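Local coordinates for protein hydrazine synthase alpha subunit (Candidatus Kuenenia stuttgartiensis, PDB 5C2V) that condenses hydroxylamine with ammonia to hydrazine, as the heme c-bearing alpha subunit of the anammox hydrazine synthase complex, at residues Ile465-Gln469 and Leu638-Thr643; Val708-Ala713 and Trp760-Ala765. One frame throughout, in Å; residues are numbered along the deposited sequence.

Contact 1: residues Ile465-Gln469 and Leu638-Thr643; sequences IQGYQ and LDKQRT
Leu638 meets the contact at its margin, its CD2 methyl lying 4.2 Å from OE1 of Gln466 while its side chain also packs on Leu522. Next comes Gln641, whose extended side chain puts its amide between Gln466 and Tyr468. Its NE2 donates to OE1 of Gln466 over 2.6 Å, with an N-H...O angle of 144° and the two amide planes turned 72° apart. Gln466, with CG anti to the backbone N (chi1 179°), reaches out from the end of strand 461-467, the strand of the middle domain's antiparallel sheet that runs between 503-510 and 527-532; the loop 638-643 leads into helix 646-657 of the cytochrome c domain, so the amide pair bridges the two domains. The other end of the Gln641 amide is gripped as well: OE1 accepts from the Tyr468 hydroxyl, OH to OE1 2.8 Å, with the donor well above the carbonyl plane. A water donates both to OH of Tyr468 and to the backbone O of Gln641. Arg642 points its CB away, and its NH2 forms a salt bridge with Glu759. Thr643 brings CB within 4.4 Å of CE2 at the tyrosine ring edge, and its OG1 is hydrogen-bonded to Arg503 O.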
loop_
_atom_site.group_PDB
_atom_site.type_symbol
_atom_site.label_atom_id
_atom_site.label_comp_id
_atom_site.label_asym_id
_atom_site.label_seq_id
_atom_site.Cartn_x
_atom_site.Cartn_y
_atom_site.Cartn_z
ATOM N N ILE D 465 -16.322 -6.558 22.053
ATOM C CA ILE D 465 -16.579 -7.732 21.227
ATOM C C ILE D 465 -15.604 -8.865 21.543
ATOM O O ILE D 465 -14.404 -8.633 21.662
ATOM C CB ILE D 465 -16.460 -7.374 19.727
ATOM C CG1 ILE D 465 -17.518 -6.339 19.336
ATOM C CG2 ILE D 465 -16.566 -8.615 18.854
ATOM C CD1 ILE D 465 -17.362 -5.814 17.925
ATOM N N GLN D 466 -16.117 -10.086 21.674
ATOM C CA GLN D 466 -15.263 -11.250 21.900
ATOM C C GLN D 466 -15.160 -12.134 20.662
ATOM O O GLN D 466 -16.170 -12.597 20.132
ATOM C CB GLN D 466 -15.775 -12.082 23.076
ATOM C CG GLN D 466 -14.950 -13.331 23.345
ATOM C CD GLN D 466 -15.521 -14.181 24.462
ATOM O OE1 GLN D 466 -16.398 -13.742 25.206
ATOM N NE2 GLN D 466 -15.023 -15.406 24.586
ATOM N N GLY D 467 -13.934 -12.361 20.205
ATOM C CA GLY D 467 -13.692 -13.244 19.080
ATOM C C GLY D 467 -13.919 -14.707 19.405
ATOM O O GLY D 467 -13.375 -15.228 20.379
ATOM N N TYR D 468 -14.724 -15.373 18.584
ATOM C CA TYR D 468 -14.950 -16.805 18.733
ATOM C C TYR D 468 -14.008 -17.580 17.823
ATOM O O TYR D 468 -13.922 -17.302 16.626
ATOM C CB TYR D 468 -16.400 -17.171 18.413
ATOM C CG TYR D 468 -17.429 -16.479 19.276
ATOM C CD1 TYR D 468 -17.117 -16.047 20.560
ATOM C CD2 TYR D 468 -18.718 -16.261 18.808
ATOM C CE1 TYR D 468 -18.060 -15.414 21.348
ATOM C CE2 TYR D 468 -19.666 -15.631 19.589
ATOM C CZ TYR D 468 -19.333 -15.209 20.857
ATOM O OH TYR D 468 -20.278 -14.582 21.636
ATOM N N GLN D 469 -13.303 -18.547 18.396
ATOM C CA GLN D 469 -12.416 -19.397 17.617
ATOM C C GLN D 469 -13.235 -20.216 16.630
ATOM O O GLN D 469 -14.367 -20.599 16.923
ATOM C CB GLN D 469 -11.602 -20.314 18.531
ATOM C CG GLN D 469 -10.521 -21.110 17.819
ATOM C CD GLN D 469 -9.396 -20.238 17.291
ATOM O OE1 GLN D 469 -8.425 -19.966 17.997
ATOM N NE2 GLN D 469 -9.518 -19.802 16.043
ATOM N N LEU D 638 -20.589 -17.586 29.630
ATOM C CA LEU D 638 -20.230 -17.816 28.234
ATOM C C LEU D 638 -21.385 -18.433 27.455
ATOM O O LEU D 638 -21.532 -18.201 26.254
ATOM C CB LEU D 638 -18.998 -18.718 28.138
ATOM C CG LEU D 638 -17.679 -18.135 28.647
ATOM C CD1 LEU D 638 -16.555 -19.150 28.504
ATOM C CD2 LEU D 638 -17.342 -16.852 27.905
ATOM N N ASP D 639 -22.194 -19.222 28.151
ATOM C CA ASP D 639 -23.364 -19.857 27.562
ATOM C C ASP D 639 -24.328 -18.810 27.009
ATOM O O ASP D 639 -24.889 -18.972 25.925
ATOM C CB ASP D 639 -24.066 -20.731 28.611
ATOM C CG ASP D 639 -24.997 -21.763 27.998
ATOM O OD1 ASP D 639 -25.620 -21.478 26.954
ATOM O OD2 ASP D 639 -25.109 -22.866 28.571
ATOM N N LYS D 640 -24.506 -17.733 27.765
ATOM C CA LYS D 640 -25.535 -16.741 27.475
ATOM C C LYS D 640 -25.043 -15.503 26.715
ATOM O O LYS D 640 -25.820 -14.578 26.479
ATOM C CB LYS D 640 -26.201 -16.321 28.786
ATOM C CG LYS D 640 -26.517 -17.509 29.681
ATOM C CD LYS D 640 -27.102 -17.091 31.015
ATOM C CE LYS D 640 -28.552 -16.678 30.873
ATOM N NZ LYS D 640 -29.176 -16.444 32.204
ATOM N N GLN D 641 -23.765 -15.477 26.345
ATOM C CA GLN D 641 -23.202 -14.322 25.641
ATOM C C GLN D 641 -23.881 -14.106 24.288
ATOM O O GLN D 641 -23.982 -15.025 23.476
ATOM C CB GLN D 641 -21.692 -14.487 25.450
ATOM C CG GLN D 641 -20.980 -13.198 25.057
ATOM C CD GLN D 641 -19.488 -13.390 24.859
ATOM O OE1 GLN D 641 -19.056 -14.297 24.149
ATOM N NE2 GLN D 641 -18.693 -12.533 25.490
ATOM N N ARG D 642 -24.338 -12.878 24.052
ATOM C CA ARG D 642 -25.163 -12.566 22.888
ATOM C C ARG D 642 -24.356 -12.193 21.647
ATOM O O ARG D 642 -23.342 -11.498 21.731
ATOM C CB ARG D 642 -26.132 -11.428 23.228
ATOM C CG ARG D 642 -27.157 -11.130 22.144
ATOM C CD ARG D 642 -28.097 -10.009 22.559
ATOM N NE ARG D 642 -27.408 -8.727 22.687
ATOM C CZ ARG D 642 -27.355 -7.809 21.727
ATOM N NH1 ARG D 642 -27.953 -8.027 20.564
ATOM N NH2 ARG D 642 -26.706 -6.670 21.930
ATOM N N THR D 643 -24.823 -12.666 20.494
ATOM C CA THR D 643 -24.258 -12.290 19.204
ATOM C C THR D 643 -25.385 -12.039 18.208
ATOM O O THR D 643 -26.542 -12.359 18.479
ATOM C CB THR D 643 -23.320 -13.373 18.644
ATOM O OG1 THR D 643 -22.564 -12.837 17.550
ATOM C CG2 THR D 643 -24.119 -14.575 18.163
HETATM O O HOH W 1 -22.583 -15.789 20.809
#

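Contact 2: residues Val708-Ala713 and Trp760-Ala765; sequences VNPSAA and WIDLGA
Ser711 and Ile761 are joined through their backbones, N of Ser711 donating to O of Ile761 over 2.9 Å. That carbonyl also accepts from Gly764 N, the two donors arriving from opposite faces of its plane. CA of Ser711 makes a C-H...O contact of 3.4 Å to O of Asp762. A second hydrogen bond runs from N of Ala713 to OD1 of Asp762, 2.8 Å long and nearly along the carboxylate C-O axis, though bent to 131° at the hydrogen. Beside these bonds, CG2 of Ile761, anti to its backbone N, fits against the loop backbone, 3.2 Å from O of Asn709. CB of Ile761 packs on the Ala713 methyl, and its CD1 reaches CG2 of Val708, whose other methyl, CG1, lies 4.0 Å from CB of Ala765. Further out, OD2 of Asp762 is held by a salt bridge to Arg463 and by the backbone N of Ser538, while the Ser711 hydroxyl bonds to that of Thr541. Ser716 OG bonds to N of Asn709 and O of Ala712, at the two ends of the turn. This is a type II beta turn, Asn709 to Ala712, docked on the C-terminal end of helix 751-762, which closes in a Schellman motif at Gly764.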
loop_
_atom_site.group_PDB
_atom_site.type_symbol
_atom_site.label_atom_id
_atom_site.label_comp_id
_atom_site.label_asym_id
_atom_site.label_seq_id
_atom_site.Cartn_x
_atom_site.Cartn_y
_atom_site.Cartn_z
ATOM N N VAL D 708 -22.700 -2.550 2.065
ATOM C CA VAL D 708 -22.186 -2.929 3.384
ATOM C C VAL D 708 -20.685 -2.714 3.558
ATOM O O VAL D 708 -19.879 -3.186 2.754
ATOM C CB VAL D 708 -22.509 -4.414 3.699
ATOM C CG1 VAL D 708 -21.652 -4.925 4.848
ATOM C CG2 VAL D 708 -23.989 -4.588 4.021
ATOM N N ASN D 709 -20.320 -2.003 4.620
ATOM C CA ASN D 709 -18.925 -1.877 5.022
ATOM C C ASN D 709 -18.686 -2.609 6.339
ATOM O O ASN D 709 -19.116 -2.152 7.392
ATOM C CB ASN D 709 -18.532 -0.403 5.151
ATOM C CG ASN D 709 -18.546 0.325 3.819
ATOM O OD1 ASN D 709 -17.494 0.638 3.259
ATOM N ND2 ASN D 709 -19.738 0.598 3.304
ATOM N N PRO D 710 -18.004 -3.761 6.283
ATOM C CA PRO D 710 -17.751 -4.562 7.485
ATOM C C PRO D 710 -16.974 -3.804 8.563
ATOM O O PRO D 710 -15.962 -3.161 8.283
ATOM C CB PRO D 710 -16.943 -5.744 6.948
ATOM C CG PRO D 710 -17.406 -5.881 5.537
ATOM C CD PRO D 710 -17.601 -4.470 5.057
ATOM N N SER D 711 -17.492 -3.885 9.785
ATOM C CA SER D 711 -16.971 -3.195 10.965
ATOM C C SER D 711 -16.952 -1.673 10.829
ATOM O O SER D 711 -16.261 -0.988 11.582
ATOM C CB SER D 711 -15.560 -3.697 11.291
ATOM O OG SER D 711 -14.996 -2.970 12.370
ATOM N N ALA D 712 -17.708 -1.145 9.871
ATOM C CA ALA D 712 -18.201 0.221 9.960
ATOM C C ALA D 712 -19.639 0.271 9.456
ATOM O O ALA D 712 -19.880 0.165 8.255
ATOM C CB ALA D 712 -17.315 1.171 9.167
ATOM N N ALA D 713 -20.590 0.493 10.353
ATOM C CA ALA D 713 -21.981 0.608 9.939
ATOM C C ALA D 713 -22.227 2.018 9.437
ATOM O O ALA D 713 -23.032 2.251 8.539
ATOM C CB ALA D 713 -22.917 0.271 11.084
ATOM N N TRP D 760 -25.052 -5.927 13.486
ATOM C CA TRP D 760 -24.623 -6.979 12.572
ATOM C C TRP D 760 -23.472 -6.513 11.689
ATOM O O TRP D 760 -22.476 -7.219 11.534
ATOM C CB TRP D 760 -25.791 -7.448 11.702
ATOM C CG TRP D 760 -25.370 -8.336 10.570
ATOM C CD1 TRP D 760 -24.791 -9.568 10.665
ATOM C CD2 TRP D 760 -25.501 -8.061 9.170
ATOM N NE1 TRP D 760 -24.549 -10.075 9.410
ATOM C CE2 TRP D 760 -24.978 -9.169 8.476
ATOM C CE3 TRP D 760 -26.010 -6.985 8.437
ATOM C CZ2 TRP D 760 -24.947 -9.233 7.084
ATOM C CZ3 TRP D 760 -25.980 -7.050 7.056
ATOM C CH2 TRP D 760 -25.453 -8.165 6.394
ATOM N N ILE D 761 -23.606 -5.318 11.121
ATOM C CA ILE D 761 -22.565 -4.777 10.253
ATOM C C ILE D 761 -21.290 -4.449 11.030
ATOM O O ILE D 761 -20.184 -4.760 10.583
ATOM C CB ILE D 761 -23.053 -3.519 9.514
ATOM C CG1 ILE D 761 -24.254 -3.859 8.631
ATOM C CG2 ILE D 761 -21.938 -2.925 8.675
ATOM C CD1 ILE D 761 -24.724 -2.712 7.770
ATOM N N ASP D 762 -21.445 -3.832 12.198
ATOM C CA ASP D 762 -20.300 -3.477 13.035
ATOM C C ASP D 762 -19.536 -4.708 13.518
ATOM O O ASP D 762 -18.333 -4.641 13.773
ATOM C CB ASP D 762 -20.754 -2.643 14.234
ATOM C CG ASP D 762 -20.619 -1.153 13.993
ATOM O OD1 ASP D 762 -20.378 -0.755 12.833
ATOM O OD2 ASP D 762 -20.757 -0.379 14.962
ATOM N N LEU D 763 -20.240 -5.831 13.641
ATOM C CA LEU D 763 -19.626 -7.087 14.062
ATOM C C LEU D 763 -18.813 -7.741 12.947
ATOM O O LEU D 763 -18.136 -8.743 13.171
ATOM C CB LEU D 763 -20.692 -8.067 14.556
ATOM C CG LEU D 763 -21.205 -7.896 15.987
ATOM C CD1 LEU D 763 -22.402 -8.798 16.223
ATOM C CD2 LEU D 763 -20.102 -8.198 16.990
ATOM N N GLY D 764 -18.874 -7.170 11.748
ATOM C CA GLY D 764 -18.198 -7.747 10.602
ATOM C C GLY D 764 -19.135 -8.382 9.590
ATOM O O GLY D 764 -18.680 -8.981 8.615
ATOM N N ALA D 765 -20.437 -8.263 9.835
ATOM C CA ALA D 765 -21.465 -8.699 8.889
ATOM C C ALA D 765 -21.342 -10.173 8.519
ATOM O O ALA D 765 -21.344 -10.526 7.340
ATOM C CB ALA D 765 -21.420 -7.837 7.630
#

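How the contacts relate
Both segments of contact 1 precede those of contact 2 in the sequence, and the centres of the two contacts lie 17 Å apart. They nevertheless touch: CD1 of Ile465 packs 3.8 Å from CD2 of Leu763, and Thr643 OG1 comes within 4.3 Å of Leu763 CD1. Both also involve the middle-domain sheet, contact 1 directly through strand 461-467; contact 2 reaches the same strand at Arg463, and the sheet again through Gln530, whose NE2 is hydrogen-bonded to O of Asp762. In contact 1 the Tyr468 side chain is about 9 Å from a bound calcium ion. In contact 2 the side chain of Val708 is about 9 Å from a bound heme c, and that of Trp760 about 11 Å from the side chain of heme-linked Cys658.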